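Local coordinates for protein thioesterase (Pseudomonas aeruginosa, PDB 2O5U) that probably hydrolyses the thioester bond of fatty acyl-CoA molecules, as a putative thioesterase of the 4-hydroxybenzoyl-CoA thioesterase family with the HotDog fold, at residues D42-T47 / I83-R88; A75-P80 / L103-Q108; I19-H24 / Y38-T43; L87-A90 / S96-Y99. All blocks are in the same frame, centred on the assembly; numbering follows the deposited sequence.

Interaction 1. Residues D42-T47 / I83-R88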
loop_
_atom_site.group_PDB
_atom_site.type_symbol
_atom_site.label_atom_id
_atom_site.label_comp_id
_atom_site.label_asym_id
_atom_site.label_seq_id
_atom_site.Cartn_x
_atom_site.Cartn_y
_atom_site.Cartn_z
ATOM N N ASP A 42 6.426 -10.688 4.918
ATOM C CA ASP A 42 5.370 -11.500 4.310
ATOM C C ASP A 42 5.790 -12.036 2.960
ATOM O O ASP A 42 5.511 -13.226 2.607
ATOM C CB ASP A 42 4.097 -10.638 4.055
ATOM C CG ASP A 42 3.120 -10.673 5.195
ATOM O OD1 ASP A 42 3.559 -10.965 6.336
ATOM O OD2 ASP A 42 1.918 -10.429 4.944
ATOM N N THR A 43 6.407 -11.146 2.179
ATOM C CA THR A 43 6.937 -11.484 0.866
ATOM C C THR A 43 8.049 -12.505 0.911
ATOM O O THR A 43 7.999 -13.484 0.188
ATOM C CB THR A 43 7.364 -10.191 0.092
ATOM O OG1 THR A 43 6.189 -9.401 -0.011
ATOM C CG2 THR A 43 7.927 -10.529 -1.313
ATOM N N ALA A 44 9.048 -12.267 1.756
ATOM C CA ALA A 44 10.224 -13.135 1.862
ATOM C C ALA A 44 9.770 -14.544 2.266
ATOM O O ALA A 44 10.240 -15.551 1.692
ATOM C CB ALA A 44 11.177 -12.572 2.945
ATOM N N VAL A 45 8.906 -14.614 3.269
ATOM C CA VAL A 45 8.458 -15.927 3.792
ATOM C C VAL A 45 7.619 -16.649 2.735
ATOM O O VAL A 45 7.868 -17.800 2.395
ATOM C CB VAL A 45 7.700 -15.801 5.141
ATOM C CG1 VAL A 45 6.980 -17.130 5.507
ATOM C CG2 VAL A 45 8.648 -15.467 6.277
ATOM N N ASN A 46 6.631 -15.964 2.183
ATOM C CA ASN A 46 5.752 -16.699 1.222
ATOM C C ASN A 46 6.382 -17.067 -0.113
ATOM O O ASN A 46 6.056 -18.111 -0.713
ATOM C CB ASN A 46 4.437 -15.950 1.095
ATOM C CG ASN A 46 3.597 -16.124 2.310
ATOM O OD1 ASN A 46 3.077 -17.220 2.554
ATOM N ND2 ASN A 46 3.413 -15.055 3.069
ATOM N N THR A 47 7.307 -16.227 -0.563
ATOM C CA THR A 47 8.117 -16.542 -1.747
ATOM C C THR A 47 8.818 -17.904 -1.572
ATOM O O THR A 47 8.690 -18.799 -2.429
ATOM C CB THR A 47 9.114 -15.383 -2.054
ATOM O OG1 THR A 47 8.368 -14.171 -2.276
ATOM C CG2 THR A 47 9.973 -15.697 -3.310
ATOM N N ILE A 83 17.523 -3.766 -1.432
ATOM C CA ILE A 83 17.504 -4.374 -0.124
ATOM C C ILE A 83 17.463 -5.897 -0.292
ATOM O O ILE A 83 17.242 -6.401 -1.399
ATOM C CB ILE A 83 16.347 -3.811 0.794
ATOM C CG1 ILE A 83 14.925 -4.200 0.303
ATOM C CG2 ILE A 83 16.468 -2.232 0.990
ATOM C CD1 ILE A 83 14.369 -5.541 0.943
ATOM N N GLU A 84 17.700 -6.597 0.794
ATOM C CA GLU A 84 17.525 -8.027 0.805
ATOM C C GLU A 84 17.119 -8.465 2.187
ATOM O O GLU A 84 17.557 -7.874 3.188
ATOM C CB GLU A 84 18.778 -8.757 0.276
ATOM C CG GLU A 84 19.800 -9.099 1.265
ATOM C CD GLU A 84 21.028 -9.724 0.617
ATOM O OE1 GLU A 84 20.902 -10.789 -0.041
ATOM O OE2 GLU A 84 22.124 -9.146 0.788
ATOM N N MET A 85 16.286 -9.508 2.231
ATOM C CA MET A 85 15.749 -10.025 3.475
ATOM C C MET A 85 16.450 -11.298 3.781
ATOM O O MET A 85 16.523 -12.154 2.887
ATOM C CB MET A 85 14.255 -10.343 3.338
ATOM C CG MET A 85 13.371 -9.151 2.965
ATOM S SD MET A 85 13.557 -7.749 4.097
ATOM C CE MET A 85 13.012 -8.417 5.650
ATOM N N GLY A 86 17.001 -11.393 5.000
ATOM C CA GLY A 86 17.443 -12.676 5.593
ATOM C C GLY A 86 16.320 -13.349 6.356
ATOM O O GLY A 86 15.502 -12.699 7.042
ATOM N N LEU A 87 16.257 -14.653 6.201
ATOM C CA LEU A 87 15.241 -15.468 6.801
ATOM C C LEU A 87 15.847 -16.681 7.505
ATOM O O LEU A 87 16.773 -17.320 6.967
ATOM C CB LEU A 87 14.292 -15.921 5.695
ATOM C CG LEU A 87 13.168 -16.912 6.050
ATOM C CD1 LEU A 87 12.242 -16.407 7.184
ATOM C CD2 LEU A 87 12.363 -17.240 4.788
ATOM N N ARG A 88 15.396 -16.933 8.734
ATOM C CA ARG A 88 15.572 -18.234 9.366
ATOM C C ARG A 88 14.290 -18.616 10.127
ATOM O O ARG A 88 13.486 -17.747 10.441
ATOM C CB ARG A 88 16.732 -18.208 10.335
ATOM C CG ARG A 88 16.474 -17.347 11.502
ATOM C CD ARG A 88 17.534 -17.656 12.549
ATOM N NE ARG A 88 17.288 -16.951 13.812
ATOM C CZ ARG A 88 17.753 -15.733 14.101
ATOM N NH1 ARG A 88 18.467 -15.053 13.223
ATOM N NH2 ARG A 88 17.500 -15.189 15.277
#
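Helix segment D42-T47 passes A44 and V45 over M85 and L87 of strand segment I83-R88, the two short axes coming within 9.0 Å at a crossing angle of -58°. The backbones are nearest at A44 and M85, whose CA atoms are 6.5 Å apart. The small A44 side chain permits this approach: its CB lies 3.8 Å from M85 CB and also touches M85 CG. M85 is bent at both chi2 and chi3, and its sulfur and CE lie against F40 and F41, one turn back on the same helix. Two residues along the strand, on the same face, L87 sends its two methyls to different targets. CD1 meets V45 CG2 at 3.8 Å, the two side chains crossing at about a right angle, while CD2 lies loosely near A44 O at 4.1 Å. V45 directs CG2 to L87 because CG1 is anti to the backbone N (chi1 168°), and CG1 packs instead against Y99 on the next strand. This is the core of the HotDog fold, in which a long central helix is wrapped by a curved antiparallel sheet; L101 of strand 96-105 continues the bed beneath A44 and V45. On other sides of the helix, polar side chains fold back on backbone carbonyls. N46 ND2 donates to D42 O at 2.8 Å, and T47 OG1 to T43 O at 2.6 Å; in each case the side-chain donor and the backbone N of the same residue reach the oxygen from opposite faces of the carbonyl plane. A second subunit packs W23 on D42 and N46.

Interaction 2. Residues A75-P80 / L103-Q108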
loop_
_atom_site.group_PDB
_atom_site.type_symbol
_atom_site.label_atom_id
_atom_site.label_comp_id
_atom_site.label_asym_id
_atom_site.label_seq_id
_atom_site.Cartn_x
_atom_site.Cartn_y
_atom_site.Cartn_z
ATOM N N ALA A 75 18.127 1.360 11.634
ATOM C CA ALA A 75 18.542 2.447 10.777
ATOM C C ALA A 75 17.715 2.501 9.497
ATOM O O ALA A 75 17.414 1.448 8.944
ATOM C CB ALA A 75 20.059 2.281 10.407
ATOM N N PRO A 76 17.454 3.697 8.951
ATOM C CA PRO A 76 16.582 3.778 7.746
ATOM C C PRO A 76 17.197 3.280 6.431
ATOM O O PRO A 76 18.423 3.262 6.261
ATOM C CB PRO A 76 16.230 5.274 7.665
ATOM C CG PRO A 76 17.278 5.997 8.356
ATOM C CD PRO A 76 17.825 5.036 9.453
ATOM N N VAL A 77 16.342 2.882 5.511
ATOM C CA VAL A 77 16.727 2.762 4.123
ATOM C C VAL A 77 15.705 3.561 3.315
ATOM O O VAL A 77 14.733 4.022 3.853
ATOM C CB VAL A 77 16.754 1.255 3.627
ATOM C CG1 VAL A 77 17.711 0.424 4.450
ATOM C CG2 VAL A 77 15.350 0.623 3.590
ATOM N N ALA A 78 15.952 3.757 2.036
ATOM C CA ALA A 78 15.050 4.550 1.231
ATOM C C ALA A 78 15.010 4.008 -0.167
ATOM O O ALA A 78 16.074 3.668 -0.734
ATOM C CB ALA A 78 15.544 6.053 1.247
ATOM N N PHE A 79 13.822 3.949 -0.760
ATOM C CA PHE A 79 13.715 3.777 -2.208
ATOM C C PHE A 79 14.647 4.854 -2.835
ATOM O O PHE A 79 14.655 6.015 -2.365
ATOM C CB PHE A 79 12.254 3.964 -2.689
ATOM C CG PHE A 79 12.144 4.251 -4.172
ATOM C CD1 PHE A 79 12.066 3.206 -5.099
ATOM C CD2 PHE A 79 12.183 5.556 -4.655
ATOM C CE1 PHE A 79 12.008 3.460 -6.440
ATOM C CE2 PHE A 79 12.116 5.808 -6.025
ATOM C CZ PHE A 79 12.047 4.761 -6.912
ATOM N N PRO A 80 15.430 4.491 -3.873
ATOM C CA PRO A 80 15.473 3.242 -4.624
ATOM C C PRO A 80 16.646 2.317 -4.214
ATOM O O PRO A 80 17.133 1.536 -5.041
ATOM C CB PRO A 80 15.710 3.730 -6.048
ATOM C CG PRO A 80 16.587 4.959 -5.845
ATOM C CD PRO A 80 16.382 5.470 -4.456
ATOM N N LEU A 103 16.206 -7.063 7.400
ATOM C CA LEU A 103 16.449 -6.375 6.162
ATOM C C LEU A 103 17.891 -5.883 6.210
ATOM O O LEU A 103 18.330 -5.337 7.235
ATOM C CB LEU A 103 15.506 -5.179 5.972
ATOM C CG LEU A 103 15.675 -4.344 4.686
ATOM C CD1 LEU A 103 14.337 -3.755 4.222
ATOM C CD2 LEU A 103 16.738 -3.260 4.817
ATOM N N PHE A 104 18.566 -6.031 5.085
ATOM C CA PHE A 104 19.934 -5.572 4.841
ATOM C C PHE A 104 20.015 -4.755 3.576
ATOM O O PHE A 104 19.349 -5.065 2.595
ATOM C CB PHE A 104 20.880 -6.778 4.651
ATOM C CG PHE A 104 20.895 -7.732 5.831
ATOM C CD1 PHE A 104 20.040 -8.832 5.869
ATOM C CD2 PHE A 104 21.774 -7.500 6.911
ATOM C CE1 PHE A 104 20.066 -9.715 7.000
ATOM C CE2 PHE A 104 21.780 -8.350 8.050
ATOM C CZ PHE A 104 20.921 -9.449 8.089
ATOM N N LEU A 105 20.933 -3.795 3.499
ATOM C CA LEU A 105 21.209 -3.236 2.157
ATOM C C LEU A 105 21.890 -4.331 1.361
ATOM O O LEU A 105 22.645 -5.112 1.940
ATOM C CB LEU A 105 22.122 -2.001 2.233
ATOM C CG LEU A 105 21.448 -0.669 2.574
ATOM C CD1 LEU A 105 22.479 0.470 2.541
ATOM C CD2 LEU A 105 20.268 -0.390 1.589
ATOM N N GLU A 106 21.615 -4.442 0.062
ATOM C CA GLU A 106 22.345 -5.442 -0.702
ATOM C C GLU A 106 23.777 -4.926 -0.758
ATOM O O GLU A 106 24.042 -3.726 -1.023
ATOM C CB GLU A 106 21.761 -5.712 -2.106
ATOM C CG GLU A 106 22.018 -4.577 -3.111
ATOM C CD GLU A 106 22.171 -5.047 -4.550
ATOM O OE1 GLU A 106 21.491 -6.023 -4.946
ATOM O OE2 GLU A 106 22.988 -4.428 -5.269
ATOM N N GLY A 107 24.693 -5.815 -0.437
ATOM C CA GLY A 107 26.072 -5.426 -0.227
ATOM C C GLY A 107 26.255 -4.868 1.177
ATOM O O GLY A 107 26.777 -3.751 1.339
ATOM N N GLN A 108 25.832 -5.621 2.203
ATOM C CA GLN A 108 26.084 -5.150 3.555
ATOM C C GLN A 108 25.754 -6.134 4.640
ATOM O O GLN A 108 24.904 -7.028 4.468
ATOM C CB GLN A 108 25.361 -3.828 3.786
ATOM C CG GLN A 108 26.107 -2.786 4.615
ATOM C CD GLN A 108 25.325 -1.473 4.624
ATOM O OE1 GLN A 108 25.334 -0.729 3.628
ATOM N NE2 GLN A 108 24.601 -1.214 5.713
#
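V77, in the irregular segment A75-P80, faces L103 and L105 on the strand residues that begin segment L103-Q108, and the backbones stay well apart, with 7.7 Å between V77 CA and L105 CA at their nearest. The gap is bridged by side chains alone. One methyl of V77 does all the touching: CG1 lies 3.8 Å from L103 CD2 and 3.9 Å from L105 CD2, and the two leucine methyls lie about a right angle apart as seen from it. With chi1 at -59°, CG1 stands anti to the carbonyl carbon of V77, and this turns it to the strand. L103 extends from the strand with CG anti to its backbone N and crosses V77 obliquely. L105 starts out differently, its CB pointing to one side, but chi2 of -177° extends CD1 and leaves CD2 as the branch turned to V77 CG1; the two side chains run past each other in opposite directions. F104, between the leucines, alternates to the other side of the strand. Y37 of the central helix and I83 of the neighbouring strand also touch both V77 and L103, making an apolar cluster. The contact thus pins the loop joining strands 62-73 and 83-92 to one end of the HotDog sheet, close to the start of its central helix.

Interaction 3. Residues I19-H24 / Y38-T43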
loop_
_atom_site.group_PDB
_atom_site.type_symbol
_atom_site.label_atom_id
_atom_site.label_comp_id
_atom_site.label_asym_id
_atom_site.label_seq_id
_atom_site.Cartn_x
_atom_site.Cartn_y
_atom_site.Cartn_z
ATOM N N ILE A 19 14.540 -7.802 -2.636
ATOM C CA ILE A 19 13.219 -7.219 -2.884
ATOM C C ILE A 19 13.471 -5.826 -3.399
ATOM O O ILE A 19 14.121 -5.070 -2.741
ATOM C CB ILE A 19 12.356 -7.131 -1.611
ATOM C CG1 ILE A 19 12.096 -8.559 -1.042
ATOM C CG2 ILE A 19 11.045 -6.412 -1.892
ATOM C CD1 ILE A 19 11.090 -8.647 0.090
ATOM N N SER A 20 12.977 -5.508 -4.590
ATOM C CA SER A 20 13.146 -4.161 -5.088
ATOM C C SER A 20 12.240 -3.196 -4.329
ATOM O O SER A 20 11.085 -3.513 -4.004
ATOM C CB SER A 20 12.889 -4.106 -6.598
ATOM O OG SER A 20 11.625 -4.657 -6.932
ATOM N N THR A 21 12.772 -2.003 -4.063
ATOM C CA THR A 21 11.975 -0.953 -3.440
ATOM C C THR A 21 11.096 -0.223 -4.496
ATOM O O THR A 21 11.415 -0.213 -5.712
ATOM C CB THR A 21 12.829 0.042 -2.660
ATOM O OG1 THR A 21 13.894 0.450 -3.530
ATOM C CG2 THR A 21 13.388 -0.648 -1.370
ATOM N N ARG A 22 9.973 0.347 -4.020
ATOM C CA ARG A 22 9.017 0.998 -4.883
ATOM C C ARG A 22 8.905 2.432 -4.443
ATOM O O ARG A 22 9.265 2.768 -3.300
ATOM C CB ARG A 22 7.629 0.343 -4.833
ATOM C CG ARG A 22 7.598 -1.134 -5.403
ATOM C CD ARG A 22 6.243 -1.782 -5.087
ATOM N NE ARG A 22 6.334 -3.183 -5.467
ATOM C CZ ARG A 22 5.326 -4.039 -5.425
ATOM N NH1 ARG A 22 4.122 -3.604 -5.056
ATOM N NH2 ARG A 22 5.526 -5.326 -5.752
ATOM N N TRP A 23 8.438 3.270 -5.349
ATOM C CA TRP A 23 8.400 4.757 -5.140
ATOM C C TRP A 23 7.749 5.071 -3.803
ATOM O O TRP A 23 8.325 5.801 -2.949
ATOM C CB TRP A 23 7.610 5.442 -6.244
ATOM C CG TRP A 23 7.304 6.854 -5.864
ATOM C CD1 TRP A 23 6.138 7.353 -5.310
ATOM C CD2 TRP A 23 8.215 7.971 -5.977
ATOM N NE1 TRP A 23 6.287 8.726 -5.071
ATOM C CE2 TRP A 23 7.553 9.118 -5.449
ATOM C CE3 TRP A 23 9.545 8.096 -6.438
ATOM C CZ2 TRP A 23 8.121 10.387 -5.483
ATOM C CZ3 TRP A 23 10.147 9.384 -6.437
ATOM C CH2 TRP A 23 9.421 10.503 -5.942
ATOM N N HIS A 24 6.567 4.479 -3.598
ATOM C CA HIS A 24 5.755 4.885 -2.452
ATOM C C HIS A 24 6.181 4.125 -1.191
ATOM O O HIS A 24 5.483 4.193 -0.169
ATOM C CB HIS A 24 4.237 4.718 -2.742
ATOM C CG HIS A 24 3.332 5.547 -1.861
ATOM N ND1 HIS A 24 1.964 5.564 -2.019
ATOM C CD2 HIS A 24 3.610 6.443 -0.873
ATOM C CE1 HIS A 24 1.431 6.406 -1.150
ATOM N NE2 HIS A 24 2.406 6.946 -0.437
ATOM N N TYR A 38 6.981 -5.026 7.254
ATOM C CA TYR A 38 6.160 -6.222 7.438
ATOM C C TYR A 38 5.706 -6.840 6.134
ATOM O O TYR A 38 5.536 -8.062 6.039
ATOM C CB TYR A 38 4.957 -5.895 8.327
ATOM C CG TYR A 38 5.311 -5.611 9.759
ATOM C CD1 TYR A 38 5.256 -4.315 10.270
ATOM C CD2 TYR A 38 5.697 -6.644 10.613
ATOM C CE1 TYR A 38 5.601 -4.061 11.594
ATOM C CE2 TYR A 38 6.048 -6.408 11.935
ATOM C CZ TYR A 38 5.966 -5.126 12.431
ATOM O OH TYR A 38 6.294 -4.917 13.759
ATOM N N ALA A 39 5.473 -5.997 5.133
ATOM C CA ALA A 39 5.232 -6.451 3.760
ATOM C C ALA A 39 6.448 -7.182 3.169
ATOM O O ALA A 39 6.275 -8.217 2.508
ATOM C CB ALA A 39 4.773 -5.307 2.861
ATOM N N PHE A 40 7.656 -6.683 3.447
ATOM C CA PHE A 40 8.898 -7.439 3.110
ATOM C C PHE A 40 8.942 -8.800 3.857
ATOM O O PHE A 40 9.322 -9.804 3.249
ATOM C CB PHE A 40 10.171 -6.649 3.454
ATOM C CG PHE A 40 10.296 -5.334 2.724
ATOM C CD1 PHE A 40 9.781 -5.184 1.432
ATOM C CD2 PHE A 40 10.994 -4.281 3.285
ATOM C CE1 PHE A 40 9.943 -3.970 0.737
ATOM C CE2 PHE A 40 11.133 -3.024 2.577
ATOM C CZ PHE A 40 10.619 -2.902 1.333
ATOM N N PHE A 41 8.587 -8.837 5.150
ATOM C CA PHE A 41 8.611 -10.123 5.910
ATOM C C PHE A 41 7.628 -11.150 5.222
ATOM O O PHE A 41 7.955 -12.322 5.001
ATOM C CB PHE A 41 8.072 -9.913 7.307
ATOM C CG PHE A 41 8.983 -9.141 8.272
ATOM C CD1 PHE A 41 10.209 -8.607 7.888
ATOM C CD2 PHE A 41 8.589 -9.021 9.612
ATOM C CE1 PHE A 41 11.023 -7.919 8.822
ATOM C CE2 PHE A 41 9.399 -8.356 10.555
ATOM C CZ PHE A 41 10.609 -7.796 10.159
ATOM N N ASP A 42 6.426 -10.688 4.918
ATOM C CA ASP A 42 5.370 -11.500 4.310
ATOM C C ASP A 42 5.790 -12.036 2.960
ATOM O O ASP A 42 5.511 -13.226 2.607
ATOM C CB ASP A 42 4.097 -10.638 4.055
ATOM C CG ASP A 42 3.120 -10.673 5.195
ATOM O OD1 ASP A 42 3.559 -10.965 6.336
ATOM O OD2 ASP A 42 1.918 -10.429 4.944
ATOM N N THR A 43 6.407 -11.146 2.179
ATOM C CA THR A 43 6.937 -11.484 0.866
ATOM C C THR A 43 8.049 -12.505 0.911
ATOM O O THR A 43 7.999 -13.484 0.188
ATOM C CB THR A 43 7.364 -10.191 0.092
ATOM O OG1 THR A 43 6.189 -9.401 -0.011
ATOM C CG2 THR A 43 7.927 -10.529 -1.313
#
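The carbonyl oxygen of A39 is gripped twice by T43, a turn later in helix segment Y38-T43: T43 N approaches at 3.0 Å and T43 OG1 at 2.8 Å, from opposite faces of the carbonyl plane. The hydroxyl stands 32° out of that plane. With chi1 at -59°, OG1 lies beside the backbone N while CG2 is anti to it, and CG2 is thereby presented to I19, whose CD1 is 3.9 Å away. T43 OG1 also takes part in a hydrogen bond with the backbone N of W23 of a second subunit. I19 carries most of the contact through two branches. CG2 approaches the F40 ring obliquely, 3.8 Å from CE1 and equally near CD1. The extended CG1 branch, chi2 -171°, points into the side of the helix and lodges CD1 among the F40 CA, CB and carbonyl oxygen and the T43 side chain. F40 leaves the helix pointing past the other segment, but its ring swings round to I19 and ends with CZ 4.5 Å from T21 CG2. The hydroxyl of T21 is bonded to the carbonyl oxygen of Q81. M85 and L103 of the sheet pack against F40, completing a buried apolar surround. Beyond T21 the chain enters the subunit interface: R22 forms a salt bridge with D25 of the second subunit, whose own R22 packs on F40 and T43. The end of strand 15-19 and the loop after it are thus fastened to the central helix of the HotDog fold at a point where two subunits of the tetramer meet.

Interaction 4. Residues L87-A90 / S96-Y99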
loop_
_atom_site.group_PDB
_atom_site.type_symbol
_atom_site.label_atom_id
_atom_site.label_comp_id
_atom_site.label_asym_id
_atom_site.label_seq_id
_atom_site.Cartn_x
_atom_site.Cartn_y
_atom_site.Cartn_z
ATOM N N LEU A 87 16.257 -14.653 6.201
ATOM C CA LEU A 87 15.241 -15.468 6.801
ATOM C C LEU A 87 15.847 -16.681 7.505
ATOM O O LEU A 87 16.773 -17.320 6.967
ATOM C CB LEU A 87 14.292 -15.921 5.695
ATOM C CG LEU A 87 13.168 -16.912 6.050
ATOM C CD1 LEU A 87 12.242 -16.407 7.184
ATOM C CD2 LEU A 87 12.363 -17.240 4.788
ATOM N N ARG A 88 15.396 -16.933 8.734
ATOM C CA ARG A 88 15.572 -18.234 9.366
ATOM C C ARG A 88 14.290 -18.616 10.127
ATOM O O ARG A 88 13.486 -17.747 10.441
ATOM C CB ARG A 88 16.732 -18.208 10.335
ATOM C CG ARG A 88 16.474 -17.347 11.502
ATOM C CD ARG A 88 17.534 -17.656 12.549
ATOM N NE ARG A 88 17.288 -16.951 13.812
ATOM C CZ ARG A 88 17.753 -15.733 14.101
ATOM N NH1 ARG A 88 18.467 -15.053 13.223
ATOM N NH2 ARG A 88 17.500 -15.189 15.277
ATOM N N VAL A 89 14.147 -19.912 10.433
ATOM C CA VAL A 89 13.033 -20.413 11.234
ATOM C C VAL A 89 13.623 -20.591 12.625
ATOM O O VAL A 89 14.617 -21.302 12.811
ATOM C CB VAL A 89 12.497 -21.746 10.623
ATOM C CG1 VAL A 89 11.807 -22.625 11.669
ATOM C CG2 VAL A 89 11.580 -21.402 9.386
ATOM N N ALA A 90 13.016 -19.950 13.608
ATOM C CA ALA A 90 13.474 -20.072 15.012
ATOM C C ALA A 90 12.828 -21.264 15.673
ATOM O O ALA A 90 13.434 -21.905 16.503
ATOM C CB ALA A 90 13.120 -18.806 15.812
ATOM N N SER A 96 2.427 -24.649 13.872
ATOM C CA SER A 96 2.870 -23.291 13.868
ATOM C C SER A 96 4.392 -23.218 13.655
ATOM O O SER A 96 5.139 -24.161 13.926
ATOM C CB SER A 96 2.450 -22.621 15.180
ATOM O OG SER A 96 3.240 -23.131 16.242
ATOM N N VAL A 97 4.843 -22.055 13.217
ATOM C CA VAL A 97 6.224 -21.828 12.848
ATOM C C VAL A 97 6.525 -20.342 13.154
ATOM O O VAL A 97 5.738 -19.436 12.843
ATOM C CB VAL A 97 6.540 -22.278 11.344
ATOM C CG1 VAL A 97 5.712 -21.553 10.332
ATOM C CG2 VAL A 97 8.068 -22.161 10.984
ATOM N N GLN A 98 7.650 -20.126 13.837
ATOM C CA GLN A 98 8.122 -18.746 14.105
ATOM C C GLN A 98 9.315 -18.458 13.189
ATOM O O GLN A 98 10.340 -19.142 13.265
ATOM C CB GLN A 98 8.546 -18.570 15.562
ATOM C CG GLN A 98 8.891 -17.045 15.974
ATOM C CD GLN A 98 10.152 -16.882 16.855
ATOM O OE1 GLN A 98 10.625 -17.823 17.471
ATOM N NE2 GLN A 98 10.704 -15.646 16.903
ATOM N N TYR A 99 9.184 -17.411 12.355
ATOM C CA TYR A 99 10.267 -16.906 11.499
ATOM C C TYR A 99 11.025 -15.757 12.190
ATOM O O TYR A 99 10.424 -14.952 12.925
ATOM C CB TYR A 99 9.703 -16.383 10.182
ATOM C CG TYR A 99 8.690 -17.271 9.505
ATOM C CD1 TYR A 99 7.311 -17.094 9.679
ATOM C CD2 TYR A 99 9.112 -18.327 8.731
ATOM C CE1 TYR A 99 6.386 -17.964 9.004
ATOM C CE2 TYR A 99 8.237 -19.171 8.095
ATOM C CZ TYR A 99 6.888 -18.987 8.231
ATOM O OH TYR A 99 6.045 -19.829 7.570
#
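L87 lies beside Y99, the two side chains pointing the same way, and its CD1 is 3.9 Å from Y99 CB and about as close to ring atom CD2. R88 comes next and points its side chain away from the partner strand, but its carbonyl oxygen receives a CA-H...O contact from Y99 CA at 3.5 Å. V89 is paired with Y99 as an antiparallel non-hydrogen-bonded pair, with 4.5 Å between their CA atoms. Both of its methyls touch V97 CG2, the valines crossing at about a right angle. CG1, anti to the backbone N at chi1 155°, meets it at 3.8 Å, and CG2 also lies 4.0 Å from Y99 CD2, approaching the ring obliquely. Strands 83-92 and 96-105 form a beta hairpin here, neighbours in the antiparallel sheet of the HotDog fold, and L87, V89, V97 and Y99 place their side chains on the face of that sheet that packs against helices. L49 of helix 34-53 touches Y99, whereas L140 of helix 134-141 covers V89, V97 and Y99. The tyrosine hydroxyl reaches across to H119 ND1 on strand 113-123, a bond that fixes the far end of the ring. At A90 the chain turns a corner, and A90 N donates to Q98 O at 2.8 Å, with an N-H...O angle of 149°. Q98 then bends at chi2 and brings its amide near A90 CB, with OE1 so close, at 3.2 Å, that the placement of the amide is doubtful.

From the N terminus, interaction 3 comes first, closing the short loop between strand 15-19 and the central helix. The same helix, through shared D42 and T43, then opens interaction 1, which spans strand 62-73 and the following loop before ending on strand 83-92. Interaction 2 begins inside that span and ends beyond it on strand 96-105, so interactions 1 and 2 cross. Interaction 4 shares L87 and R88 with interaction 1 and closes the hairpin nested within interaction 2, their centres about 22 Å apart on opposite sides of the chain's centre. The strand of interaction 1 also ties interactions 3 and 2 together, bonding through its backbone to I19 and to F104.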